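Local coordinates for protein glycinin A3B4 subunit (PDB 2D5F) that probably serves as a storage protein of soybean seeds, an 11S globulin whose two-cupin subunits assemble into hexamers, at residues N12-L17 and N409-G414; G349-L354 and S368-V373; P382-N387 and V451-K456; S390-T395 and L422-N427; R396-V401 and E415-Q420. All blocks are in the same frame, centred on the assembly; numbering follows the deposited sequence.

Interaction 1. Residues N12-L17 and N409-G414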
# COMPACT_ATOMS: atom_id res chain seq x y z
N ASN B 12 33.42 18.75 -10.23
CA ASN B 12 33.58 19.90 -11.11
C ASN B 12 33.86 19.45 -12.53
O ASN B 12 33.89 20.26 -13.46
CB ASN B 12 34.71 20.79 -10.60
CG ASN B 12 34.45 21.29 -9.20
OD1 ASN B 12 33.44 21.94 -8.93
ND2 ASN B 12 35.37 20.98 -8.28
N ASN B 13 34.07 18.15 -12.70
CA ASN B 13 34.33 17.59 -14.01
C ASN B 13 33.75 16.18 -14.10
O ASN B 13 33.80 15.41 -13.14
CB ASN B 13 35.84 17.54 -14.27
CG ASN B 13 36.19 16.99 -15.65
OD1 ASN B 13 35.87 17.60 -16.67
ND2 ASN B 13 36.83 15.82 -15.68
N LEU B 14 33.19 15.85 -15.26
CA LEU B 14 32.64 14.52 -15.49
C LEU B 14 33.31 14.00 -16.75
O LEU B 14 33.35 14.70 -17.76
CB LEU B 14 31.13 14.58 -15.73
CG LEU B 14 30.22 15.07 -14.60
CD1 LEU B 14 28.77 15.01 -15.07
CD2 LEU B 14 30.41 14.20 -13.36
N ASN B 15 33.84 12.79 -16.70
CA ASN B 15 34.48 12.21 -17.87
C ASN B 15 33.65 11.11 -18.52
O ASN B 15 32.90 10.40 -17.85
CB ASN B 15 35.85 11.63 -17.48
CG ASN B 15 36.93 12.68 -17.41
OD1 ASN B 15 37.88 12.55 -16.64
ND2 ASN B 15 36.81 13.74 -18.21
N ALA B 16 33.79 10.99 -19.84
CA ALA B 16 33.11 9.95 -20.59
C ALA B 16 33.99 8.75 -20.28
O ALA B 16 35.18 8.78 -20.57
CB ALA B 16 33.15 10.27 -22.07
N LEU B 17 33.42 7.71 -19.68
CA LEU B 17 34.18 6.54 -19.28
C LEU B 17 34.01 5.28 -20.12
O LEU B 17 32.93 5.01 -20.65
CB LEU B 17 33.84 6.20 -17.83
CG LEU B 17 33.89 7.34 -16.81
CD1 LEU B 17 33.26 6.89 -15.50
CD2 LEU B 17 35.33 7.77 -16.59
N ASN B 409 27.92 25.75 -14.19
CA ASN B 409 29.13 25.33 -14.87
C ASN B 409 28.91 24.00 -15.58
O ASN B 409 28.28 23.09 -15.05
CB ASN B 409 30.28 25.21 -13.86
CG ASN B 409 30.74 26.57 -13.34
OD1 ASN B 409 31.38 26.67 -12.29
ND2 ASN B 409 30.44 27.62 -14.10
N ALA B 410 29.42 23.92 -16.80
CA ALA B 410 29.28 22.70 -17.60
C ALA B 410 30.36 21.70 -17.18
O ALA B 410 31.48 21.75 -17.67
CB ALA B 410 29.41 23.04 -19.08
N VAL B 411 30.00 20.79 -16.27
CA VAL B 411 30.94 19.79 -15.78
C VAL B 411 31.30 18.81 -16.88
O VAL B 411 32.26 18.03 -16.76
CB VAL B 411 30.38 19.05 -14.56
CG1 VAL B 411 30.30 20.02 -13.39
CG2 VAL B 411 28.99 18.50 -14.87
N PHE B 412 30.51 18.82 -17.95
CA PHE B 412 30.80 18.01 -19.11
C PHE B 412 30.30 18.78 -20.32
O PHE B 412 29.22 19.37 -20.30
CB PHE B 412 30.12 16.64 -19.09
CG PHE B 412 30.49 15.78 -20.28
CD1 PHE B 412 29.79 15.89 -21.48
CD2 PHE B 412 31.58 14.92 -20.22
CE1 PHE B 412 30.17 15.15 -22.60
CE2 PHE B 412 31.98 14.18 -21.34
CZ PHE B 412 31.27 14.29 -22.54
N ASP B 413 31.11 18.78 -21.37
CA ASP B 413 30.76 19.48 -22.60
C ASP B 413 31.63 18.90 -23.70
O ASP B 413 32.77 19.32 -23.89
CB ASP B 413 31.05 20.98 -22.46
CG ASP B 413 30.43 21.80 -23.58
OD1 ASP B 413 30.21 21.25 -24.68
OD2 ASP B 413 30.15 23.00 -23.36
N GLY B 414 31.10 17.93 -24.42
CA GLY B 414 31.88 17.33 -25.48
C GLY B 414 31.13 16.26 -26.24
O GLY B 414 29.93 16.09 -26.05
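Leu14 N donates to Val411 O over 2.8 Å, the one backbone hydrogen bond between residues 12-17 and 409-414, with the donor tilted 33° from the carbonyl plane. Beside it the two branched side chains meet at a slant, Leu14 CD1 lying 3.5 Å from Val411 CG2. The other valine methyl, CG1, is set anti to its own carbonyl carbon (chi1 -68°) and packs 3.6 Å from Asn12 O, putting both branches to use. Phe412 turns the edge of its ring to the N-terminal chain: Leu14 O sits 3.0 Å from Phe412 CD2, near the ring plane, where the weakly positive ring hydrogens suit an oxygen. Farther along, Ala16 CB is small enough to lie 4.1 Å from Phe412 CE2. Both partners are presented by a classic beta bulge, in which Val411 and Phe412 together face Val403 of strand 398-404. On the N-terminal side, Asn15 N is held by Glu39 of helix 38-43, and Leu14 also rests on that glutamate and on Pro425. Leu17 adds a backbone bond to Leu421. Between the two segments themselves, the chemistry implies a join resting on one polar link and a small apolar patch, with asparagines on the exposed outer side.

Interaction 2. Residues G349-L354 and S368-V373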
# COMPACT_ATOMS: atom_id res chain seq x y z
N GLY B 349 13.70 12.85 -33.14
CA GLY B 349 14.05 11.60 -32.50
C GLY B 349 12.93 11.01 -31.66
O GLY B 349 11.76 11.35 -31.85
N ARG B 350 13.28 10.14 -30.71
CA ARG B 350 12.27 9.52 -29.86
C ARG B 350 12.80 9.17 -28.47
O ARG B 350 14.00 8.97 -28.28
CB ARG B 350 11.72 8.26 -30.54
CG ARG B 350 12.77 7.23 -30.93
CD ARG B 350 12.11 6.03 -31.60
NE ARG B 350 13.05 5.10 -32.22
CZ ARG B 350 13.63 4.08 -31.59
NH1 ARG B 350 14.47 3.29 -32.26
NH2 ARG B 350 13.39 3.84 -30.31
N ILE B 351 11.89 9.09 -27.50
CA ILE B 351 12.25 8.75 -26.13
C ILE B 351 11.27 7.71 -25.63
O ILE B 351 10.05 7.87 -25.77
CB ILE B 351 12.17 9.98 -25.21
CG1 ILE B 351 13.11 11.07 -25.70
CG2 ILE B 351 12.52 9.57 -23.77
CD1 ILE B 351 12.83 12.43 -25.07
N SER B 352 11.80 6.63 -25.06
CA SER B 352 10.97 5.56 -24.53
C SER B 352 11.32 5.34 -23.06
O SER B 352 12.50 5.32 -22.70
CB SER B 352 11.21 4.27 -25.32
OG SER B 352 10.92 4.48 -26.70
N THR B 353 10.30 5.18 -22.23
CA THR B 353 10.52 4.99 -20.79
C THR B 353 10.10 3.61 -20.31
O THR B 353 9.06 3.09 -20.68
CB THR B 353 9.73 6.04 -19.98
OG1 THR B 353 10.04 7.35 -20.47
CG2 THR B 353 10.09 5.95 -18.50
N LEU B 354 10.95 3.01 -19.48
CA LEU B 354 10.69 1.70 -18.89
C LEU B 354 10.83 1.88 -17.39
O LEU B 354 11.92 2.15 -16.89
CB LEU B 354 11.71 0.67 -19.39
CG LEU B 354 11.75 -0.70 -18.68
CD1 LEU B 354 10.35 -1.30 -18.62
CD2 LEU B 354 12.69 -1.64 -19.42
N SER B 368 14.97 2.25 -13.20
CA SER B 368 14.17 2.50 -14.39
C SER B 368 15.14 2.91 -15.49
O SER B 368 16.34 3.01 -15.26
CB SER B 368 13.13 3.60 -14.15
OG SER B 368 13.73 4.80 -13.71
N ALA B 369 14.62 3.13 -16.69
CA ALA B 369 15.49 3.51 -17.79
C ALA B 369 14.74 4.16 -18.93
O ALA B 369 13.51 4.15 -18.97
CB ALA B 369 16.23 2.28 -18.31
N GLN B 370 15.50 4.75 -19.84
CA GLN B 370 14.93 5.36 -21.03
C GLN B 370 15.84 4.99 -22.19
O GLN B 370 17.03 4.73 -22.01
CB GLN B 370 14.85 6.88 -20.90
CG GLN B 370 13.76 7.35 -19.95
CD GLN B 370 13.59 8.86 -19.95
OE1 GLN B 370 14.55 9.59 -19.79
NE2 GLN B 370 12.35 9.32 -20.14
N TYR B 371 15.26 4.91 -23.38
CA TYR B 371 16.05 4.64 -24.57
C TYR B 371 15.78 5.85 -25.44
O TYR B 371 14.63 6.18 -25.72
CB TYR B 371 15.62 3.37 -25.28
CG TYR B 371 16.63 2.94 -26.31
CD1 TYR B 371 16.40 3.14 -27.68
CD2 TYR B 371 17.85 2.40 -25.92
CE1 TYR B 371 17.38 2.81 -28.63
CE2 TYR B 371 18.82 2.07 -26.86
CZ TYR B 371 18.58 2.27 -28.20
OH TYR B 371 19.58 1.96 -29.11
N VAL B 372 16.85 6.52 -25.84
CA VAL B 372 16.72 7.72 -26.64
C VAL B 372 17.39 7.58 -28.01
O VAL B 372 18.51 7.08 -28.12
CB VAL B 372 17.35 8.93 -25.91
CG1 VAL B 372 17.23 10.18 -26.75
CG2 VAL B 372 16.66 9.13 -24.55
N VAL B 373 16.67 8.02 -29.04
CA VAL B 373 17.20 7.99 -30.40
C VAL B 373 17.08 9.40 -30.96
O VAL B 373 15.98 9.93 -31.09
CB VAL B 373 16.42 7.03 -31.31
CG1 VAL B 373 16.97 7.11 -32.73
CG2 VAL B 373 16.52 5.61 -30.78
O HOH W 1 12.96 5.86 -28.19
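Tyr371 O is gripped from two donors, Ser352 N at 2.9 Å and a water at 3.0 Å. That water also donates to Ser352 OG and accepts from Arg350 NH2 at 3.0 Å, stitching an arginine, a serine and a carbonyl together across the strands. Arg350 owes its position to a first torsion that puts CG between its backbone N and carbonyl carbon (chi1 56°); the extended chain then carries the guanidinium over Val373, whose CG2 sits 3.4 Å from Arg350 CZ, over the centre of one face. Arg350 NH2 also approaches the edge of the Tyr371 ring and bonds to Ala336 O. With a leucine in place of Arg350, the water and Ala336 O would probably lose this donor, and Val373 CG2 the flat group that covers it. On the other face of the sheet, Gln370 NE2 reaches Thr353 OG1 at 3.1 Å in an almost straight bond (178°), in the amide plane, while its OE1 accepts a hydrogen bond from Lys445 NZ. Ile351 CG2 packs 3.6 Å from that same Gln370 NE2. Gly349 suits its place because a CB would collide with Val373 O. Ile351 and Val372 share this second face and touch Tyr380 of the opposing sheet, and the side chain of Val372 comes within about 5 Å of a bound magnesium ion. Tyr371 and Ala369 instead meet strand 67-73 of the N-terminal cupin. Such a regular antiparallel pair, one face turned to the opposing sheet inside the barrel and the other packed on the neighbouring domain, fits the jelly roll of a two-cupin globulin.

Interaction 3. Residues P382-N387 and V451-K456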
# COMPACT_ATOMS: atom_id res chain seq x y z
N PRO B 382 17.45 21.04 -22.92
CA PRO B 382 17.83 21.03 -21.51
C PRO B 382 16.74 20.48 -20.59
O PRO B 382 15.62 21.00 -20.54
CB PRO B 382 18.16 22.49 -21.24
CG PRO B 382 18.77 22.92 -22.53
CD PRO B 382 17.83 22.32 -23.55
N HIS B 383 17.08 19.42 -19.87
CA HIS B 383 16.17 18.77 -18.94
C HIS B 383 16.98 18.23 -17.78
O HIS B 383 18.21 18.18 -17.84
CB HIS B 383 15.45 17.61 -19.65
CG HIS B 383 16.38 16.57 -20.21
ND1 HIS B 383 17.10 16.77 -21.37
CD2 HIS B 383 16.68 15.32 -19.79
CE1 HIS B 383 17.82 15.68 -21.63
NE2 HIS B 383 17.58 14.79 -20.69
N TRP B 384 16.30 17.83 -16.71
CA TRP B 384 16.97 17.25 -15.55
C TRP B 384 16.06 16.21 -14.90
O TRP B 384 14.86 16.16 -15.16
CB TRP B 384 17.33 18.33 -14.53
CG TRP B 384 16.18 18.83 -13.71
CD1 TRP B 384 15.73 18.32 -12.52
CD2 TRP B 384 15.33 19.95 -14.01
NE1 TRP B 384 14.66 19.06 -12.07
CE2 TRP B 384 14.39 20.06 -12.96
CE3 TRP B 384 15.27 20.87 -15.07
CZ2 TRP B 384 13.40 21.05 -12.94
CZ3 TRP B 384 14.29 21.85 -15.04
CH2 TRP B 384 13.37 21.94 -13.98
N ASN B 385 16.66 15.35 -14.08
CA ASN B 385 15.90 14.33 -13.40
C ASN B 385 15.69 14.81 -11.98
O ASN B 385 16.64 15.13 -11.27
CB ASN B 385 16.67 13.00 -13.44
CG ASN B 385 16.84 12.48 -14.85
OD1 ASN B 385 17.96 12.36 -15.35
ND2 ASN B 385 15.73 12.18 -15.51
N LEU B 386 14.42 14.87 -11.58
CA LEU B 386 14.05 15.35 -10.26
C LEU B 386 14.44 14.45 -9.10
O LEU B 386 14.90 14.93 -8.07
CB LEU B 386 12.53 15.54 -10.18
CG LEU B 386 11.85 16.72 -10.89
CD1 LEU B 386 12.02 16.63 -12.40
CD2 LEU B 386 10.38 16.70 -10.52
N ASN B 387 14.27 13.15 -9.28
CA ASN B 387 14.51 12.19 -8.21
C ASN B 387 15.47 11.04 -8.46
O ASN B 387 15.30 9.97 -7.86
CB ASN B 387 13.16 11.60 -7.78
CG ASN B 387 12.48 10.82 -8.91
OD1 ASN B 387 11.48 10.13 -8.69
ND2 ASN B 387 13.03 10.93 -10.12
N VAL B 451 11.49 10.63 -12.69
CA VAL B 451 10.76 11.65 -13.43
C VAL B 451 11.69 12.78 -13.82
O VAL B 451 12.53 13.19 -13.03
CB VAL B 451 9.57 12.22 -12.61
CG1 VAL B 451 8.64 11.10 -12.20
CG2 VAL B 451 10.08 12.93 -11.38
N SER B 452 11.53 13.27 -15.03
CA SER B 452 12.36 14.36 -15.50
C SER B 452 11.50 15.55 -15.89
O SER B 452 10.27 15.46 -15.98
CB SER B 452 13.18 13.92 -16.72
OG SER B 452 12.34 13.72 -17.83
N SER B 453 12.15 16.67 -16.12
CA SER B 453 11.45 17.88 -16.51
C SER B 453 12.32 18.57 -17.55
O SER B 453 13.54 18.55 -17.43
CB SER B 453 11.24 18.79 -15.31
OG SER B 453 10.65 20.02 -15.69
N TYR B 454 11.70 19.13 -18.59
CA TYR B 454 12.48 19.85 -19.59
C TYR B 454 12.14 21.34 -19.46
O TYR B 454 10.98 21.71 -19.21
CB TYR B 454 12.25 19.29 -21.00
CG TYR B 454 10.83 19.31 -21.53
CD1 TYR B 454 10.48 20.14 -22.60
CD2 TYR B 454 9.86 18.43 -21.04
CE1 TYR B 454 9.21 20.10 -23.17
CE2 TYR B 454 8.59 18.38 -21.60
CZ TYR B 454 8.27 19.22 -22.66
OH TYR B 454 7.01 19.17 -23.22
N ILE B 455 13.14 22.20 -19.60
CA ILE B 455 12.93 23.62 -19.41
C ILE B 455 11.88 24.28 -20.30
O ILE B 455 11.20 25.20 -19.85
CB ILE B 455 14.28 24.37 -19.48
CG1 ILE B 455 15.16 23.87 -18.32
CG2 ILE B 455 14.08 25.88 -19.38
CD1 ILE B 455 16.56 24.45 -18.24
N LYS B 456 11.71 23.83 -21.53
CA LYS B 456 10.67 24.42 -22.39
C LYS B 456 9.32 24.32 -21.67
O LYS B 456 8.57 25.29 -21.59
CB LYS B 456 10.58 23.69 -23.73
CG LYS B 456 11.78 23.85 -24.63
CD LYS B 456 11.62 23.04 -25.92
CE LYS B 456 10.38 23.48 -26.69
NZ LYS B 456 10.12 22.61 -27.88
O HOH W 2 13.96 22.12 -22.63
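Trp384 and Ser453 form the tight part of this contact, a hydrogen-bonded antiparallel pair. Ser453 CB sits over the six-membered ring of Trp384, 4.0 Å from its centroid and 14° off the normal, a CH-pi contact that a small serine can make without pushing the indole aside. Ile455 CG1 meets the ring at its edge, 3.9 Å from Trp384 CZ3. A chi1 of 76°, with CG between backbone N and carbonyl carbon, carries the indole across toward the neighbouring strand. Trp384 NE1 bonds to Gly128 O of the second subunit, whose Tyr62 stacks on the ring; an alanine here is likely to leave that carbonyl without its donor and open a gap beside Ser453 and Ile455. Strand 383-385 belongs to the curled sheet of the C-terminal cupin barrel, and from its other face the side chain of His383 lies about 3 Å from a bound magnesium ion. Where helix 455-461 begins, Pro382 O takes Ile455 N directly at 2.9 Å, and a water that donates to Pro382 O, also at 2.9 Å, links it to Lys456 N. The looser side lies at the opposite end, by partly exposed Val451 and Asn387, where Leu386 CB rests 3.8 Å from Val451 CG2.

Interaction 4. Residues S390-T395 and L422-N427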
# COMPACT_ATOMS: atom_id res chain seq x y z
N SER B 390 21.56 9.44 -12.94
CA SER B 390 21.40 8.75 -14.21
C SER B 390 22.74 8.35 -14.78
O SER B 390 23.76 8.97 -14.48
CB SER B 390 20.69 9.65 -15.23
OG SER B 390 19.39 9.97 -14.80
N VAL B 391 22.74 7.30 -15.60
CA VAL B 391 23.97 6.84 -16.25
C VAL B 391 23.65 6.55 -17.71
O VAL B 391 22.87 5.64 -18.03
CB VAL B 391 24.53 5.56 -15.59
CG1 VAL B 391 25.89 5.23 -16.20
CG2 VAL B 391 24.65 5.76 -14.08
N ILE B 392 24.26 7.33 -18.60
CA ILE B 392 24.05 7.17 -20.02
C ILE B 392 25.10 6.24 -20.62
O ILE B 392 26.28 6.33 -20.30
CB ILE B 392 24.18 8.52 -20.76
CG1 ILE B 392 23.05 9.46 -20.33
CG2 ILE B 392 24.12 8.30 -22.26
CD1 ILE B 392 23.25 10.89 -20.81
N TYR B 393 24.65 5.33 -21.47
CA TYR B 393 25.57 4.44 -22.18
C TYR B 393 25.17 4.58 -23.64
O TYR B 393 24.03 4.29 -24.00
CB TYR B 393 25.42 2.98 -21.75
CG TYR B 393 26.30 2.07 -22.58
CD1 TYR B 393 27.66 1.93 -22.30
CD2 TYR B 393 25.79 1.41 -23.71
CE1 TYR B 393 28.50 1.17 -23.13
CE2 TYR B 393 26.62 0.65 -24.55
CZ TYR B 393 27.98 0.54 -24.25
OH TYR B 393 28.81 -0.17 -25.09
N VAL B 394 26.09 5.06 -24.48
CA VAL B 394 25.77 5.24 -25.89
C VAL B 394 25.83 3.90 -26.61
O VAL B 394 26.84 3.21 -26.57
CB VAL B 394 26.74 6.24 -26.55
CG1 VAL B 394 26.38 6.42 -28.04
CG2 VAL B 394 26.64 7.58 -25.83
N THR B 395 24.73 3.55 -27.26
CA THR B 395 24.64 2.29 -27.97
C THR B 395 24.98 2.43 -29.45
O THR B 395 25.29 1.44 -30.11
CB THR B 395 23.22 1.70 -27.83
OG1 THR B 395 22.27 2.69 -28.24
CG2 THR B 395 22.95 1.32 -26.39
N LEU B 422 28.41 7.97 -19.39
CA LEU B 422 28.43 9.32 -18.82
C LEU B 422 27.39 9.45 -17.72
O LEU B 422 26.19 9.25 -17.95
CB LEU B 422 28.16 10.38 -19.88
CG LEU B 422 28.11 11.81 -19.32
CD1 LEU B 422 29.51 12.21 -18.84
CD2 LEU B 422 27.60 12.78 -20.37
N VAL B 423 27.85 9.79 -16.52
CA VAL B 423 26.96 9.96 -15.39
C VAL B 423 26.35 11.35 -15.37
O VAL B 423 27.06 12.35 -15.56
CB VAL B 423 27.72 9.77 -14.06
CG1 VAL B 423 26.82 10.16 -12.88
CG2 VAL B 423 28.19 8.34 -13.94
N VAL B 424 25.04 11.42 -15.15
CA VAL B 424 24.36 12.70 -15.05
C VAL B 424 23.72 12.71 -13.67
O VAL B 424 22.67 12.10 -13.45
CB VAL B 424 23.29 12.89 -16.15
CG1 VAL B 424 22.60 14.24 -15.97
CG2 VAL B 424 23.95 12.80 -17.53
N PRO B 425 24.35 13.40 -12.70
CA PRO B 425 23.85 13.49 -11.33
C PRO B 425 22.44 14.05 -11.22
O PRO B 425 22.01 14.84 -12.06
CB PRO B 425 24.87 14.40 -10.65
CG PRO B 425 26.15 14.12 -11.44
CD PRO B 425 25.62 14.13 -12.85
N GLN B 426 21.73 13.62 -10.18
CA GLN B 426 20.38 14.08 -9.92
C GLN B 426 20.36 15.61 -9.95
O GLN B 426 21.28 16.26 -9.43
CB GLN B 426 19.93 13.57 -8.55
CG GLN B 426 18.60 14.13 -8.05
CD GLN B 426 18.24 13.62 -6.67
OE1 GLN B 426 19.11 13.18 -5.91
NE2 GLN B 426 16.95 13.68 -6.32
N ASN B 427 19.32 16.16 -10.56
CA ASN B 427 19.11 17.61 -10.68
C ASN B 427 20.08 18.37 -11.60
O ASN B 427 19.83 19.54 -11.89
CB ASN B 427 19.10 18.27 -9.30
CG ASN B 427 17.75 18.15 -8.58
OD1 ASN B 427 17.44 18.94 -7.68
ND2 ASN B 427 16.95 17.14 -8.95
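Ser390 to Ile392 pair antiparallel with Leu422 to Val424, the strand axes 4.6 Å apart and their directions 151° from each other. The pair belongs to the six-stranded sheet of the C-terminal cupin barrel, in which 421-424 is an outermost strand within the chain. Four backbone bonds hold it, among them Val424 N to Ser390 O and Ile392 N to Leu422 O, each 2.8 Å. The first approaches its oxygen from above the carbonyl plane, 40° out of it, consistent with the twist of the strands. Val391 and Val423 face outward, CG2 to CG2 at 4.4 Å, a light touch; Val423 also packs on Glu39, Leu40 and Ala43 of helix 38-43, and beta-branched residues suit such extended backbone. Ser390, Ile392, Leu422 and Val424 turn to the other face. There Ser390 can be small and polar, since its hydroxyl is engaged by the side chain of Asn385, while its CB lies 3.6 Å from Val424 O. Ile392, whose side chain comes to about 4 Å from a bound magnesium ion, also packs on Tyr441. Its CG1 is anti to the carbonyl carbon (chi1 -65°) and the branch runs on extended, which brings Ile392 CD1 diagonally over to Val424 CG2 at 3.9 Å.

Interaction 5. Residues R396-V401 and E415-Q420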
# COMPACT_ATOMS: atom_id res chain seq x y z
N ARG B 396 24.94 3.65 -29.96
CA ARG B 396 25.27 3.87 -31.36
C ARG B 396 25.37 5.34 -31.71
O ARG B 396 24.73 6.19 -31.09
CB ARG B 396 24.22 3.22 -32.26
CG ARG B 396 24.71 2.96 -33.67
CD ARG B 396 23.57 3.09 -34.64
NE ARG B 396 23.05 4.45 -34.64
CZ ARG B 396 21.86 4.79 -35.10
NH1 ARG B 396 21.05 3.86 -35.60
NH2 ARG B 396 21.45 6.05 -35.05
N GLY B 397 26.20 5.64 -32.70
CA GLY B 397 26.33 7.02 -33.14
C GLY B 397 27.21 7.89 -32.28
O GLY B 397 28.11 7.42 -31.58
N LYS B 398 26.94 9.19 -32.33
CA LYS B 398 27.74 10.15 -31.61
C LYS B 398 27.00 11.48 -31.54
O LYS B 398 26.21 11.81 -32.43
CB LYS B 398 29.07 10.30 -32.34
CG LYS B 398 30.06 11.29 -31.78
CD LYS B 398 31.34 11.23 -32.60
CE LYS B 398 32.34 12.29 -32.17
NZ LYS B 398 33.66 12.08 -32.83
N GLY B 399 27.24 12.24 -30.48
CA GLY B 399 26.59 13.52 -30.36
C GLY B 399 27.26 14.41 -29.33
O GLY B 399 28.12 13.97 -28.59
N ARG B 400 26.84 15.67 -29.30
CA ARG B 400 27.39 16.63 -28.36
C ARG B 400 26.52 16.62 -27.11
O ARG B 400 25.30 16.77 -27.20
CB ARG B 400 27.40 18.03 -29.00
CG ARG B 400 27.88 19.16 -28.10
CD ARG B 400 29.36 19.05 -27.78
NE ARG B 400 30.10 20.25 -28.16
CZ ARG B 400 29.88 21.47 -27.67
NH1 ARG B 400 30.60 22.50 -28.07
NH2 ARG B 400 28.92 21.66 -26.77
N VAL B 401 27.14 16.41 -25.96
CA VAL B 401 26.43 16.37 -24.69
C VAL B 401 26.97 17.43 -23.75
O VAL B 401 28.18 17.68 -23.71
CB VAL B 401 26.55 14.98 -24.02
CG1 VAL B 401 25.80 14.96 -22.70
CG2 VAL B 401 26.03 13.90 -24.96
N GLU B 415 31.84 15.56 -27.10
CA GLU B 415 31.26 14.50 -27.90
C GLU B 415 31.16 13.26 -27.05
O GLU B 415 32.01 13.02 -26.19
CB GLU B 415 32.15 14.21 -29.11
CG GLU B 415 32.46 15.41 -29.98
CD GLU B 415 31.22 16.01 -30.61
OE1 GLU B 415 30.53 15.30 -31.37
OE2 GLU B 415 30.93 17.19 -30.33
N LEU B 416 30.12 12.47 -27.28
CA LEU B 416 29.91 11.23 -26.56
C LEU B 416 29.55 10.23 -27.66
O LEU B 416 28.66 10.50 -28.47
CB LEU B 416 28.76 11.37 -25.56
CG LEU B 416 28.67 10.31 -24.46
CD1 LEU B 416 29.89 10.41 -23.57
CD2 LEU B 416 27.40 10.51 -23.64
N ARG B 417 30.24 9.10 -27.71
CA ARG B 417 29.97 8.12 -28.74
C ARG B 417 29.79 6.69 -28.24
O ARG B 417 29.98 6.40 -27.05
CB ARG B 417 31.07 8.13 -29.81
CG ARG B 417 32.41 7.61 -29.32
CD ARG B 417 33.23 8.72 -28.71
NE ARG B 417 33.75 9.64 -29.72
CZ ARG B 417 34.31 10.81 -29.42
NH1 ARG B 417 34.41 11.18 -28.15
NH2 ARG B 417 34.77 11.60 -30.38
N ARG B 418 29.43 5.81 -29.16
CA ARG B 418 29.20 4.41 -28.85
C ARG B 418 30.23 3.81 -27.91
O ARG B 418 31.44 3.94 -28.11
CB ARG B 418 29.15 3.60 -30.14
CG ARG B 418 28.91 2.12 -29.91
CD ARG B 418 28.88 1.34 -31.20
NE ARG B 418 28.61 -0.07 -30.95
CZ ARG B 418 28.73 -1.03 -31.87
NH1 ARG B 418 28.47 -2.29 -31.54
NH2 ARG B 418 29.11 -0.73 -33.10
N GLY B 419 29.74 3.14 -26.87
CA GLY B 419 30.60 2.48 -25.91
C GLY B 419 30.99 3.31 -24.71
O GLY B 419 31.57 2.78 -23.76
N GLN B 420 30.69 4.60 -24.73
CA GLN B 420 31.04 5.46 -23.61
C GLN B 420 29.93 5.58 -22.58
O GLN B 420 28.75 5.52 -22.92
CB GLN B 420 31.45 6.84 -24.12
CG GLN B 420 32.61 6.76 -25.09
CD GLN B 420 33.14 8.12 -25.45
OE1 GLN B 420 32.39 8.98 -25.90
NE2 GLN B 420 34.44 8.31 -25.28
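Strands 398-401 and 415-417 pair antiparallel in the curled sheet of the C-terminal cupin, with Gly399 and Leu416 as the hydrogen-bonded pair. Leu416 N reaches Gly399 O at 2.8 Å, Gly399 N answers to Leu416 O, and Arg418 N closes the row on Gly397 O with a longer bond of 3.2 Å. At the corner of the chain, Gly397 has backbone angles at which a side chain would press on the preceding carbonyl oxygen. Val401 CG2 packs 3.8 Å from Leu416 CB, and both residues touch Leu422, which adds apolar cover on the buried face of this jelly-roll sheet. The other face is polar and partly exposed. Glu415, bent at chi2 (-62°), puts OE1 3.6 Å from Lys398 CE, and its OE2 meets Arg400 NE at the guanidinium edge in a long salt bridge of 3.8 Å, the two planes 74° apart. The firmer anionic partner of Arg400 is Asp413. Lys398 runs fully extended beside Arg417, and their modelled ends come so close that the placement of these like charges is doubtful; both residues touch a crystal neighbour. Beyond the strand, Arg417 to Gln420 form a type II beta turn, in which Gly419 takes the positive phi that glycine readily adopts. Gln420 binds Arg417 twice: its N donates to Arg417 O at 3.0 Å, and its OE1 receives Arg417 N at 2.8 Å, a nearly straight bond (167°). At the same corner as Gly397, Arg396 makes a salt bridge to Glu440.

How the interactions relate
Interaction 1 opens first, at residues 12-17, and closes almost four hundred residues later, binding the start of the chain to the C-terminal cupin. Within its span interaction 2 closes a short loop around helix 362-365. Interaction 3 opens next, at 382-387, and encloses interactions 4 and 5, with 5 lying inside 4; strand 410-413 falls within all three, so interaction 1 crosses each of them. Interactions 2 and 4 build one sheet of the barrel, 3 and 5 the curled sheet opposite. Tyr371 OH to Thr395 OG1 joins 2 to 4, Val394 to Gly419 joins 4 to 5, and Asp413 to Arg400 ties 1 to 5.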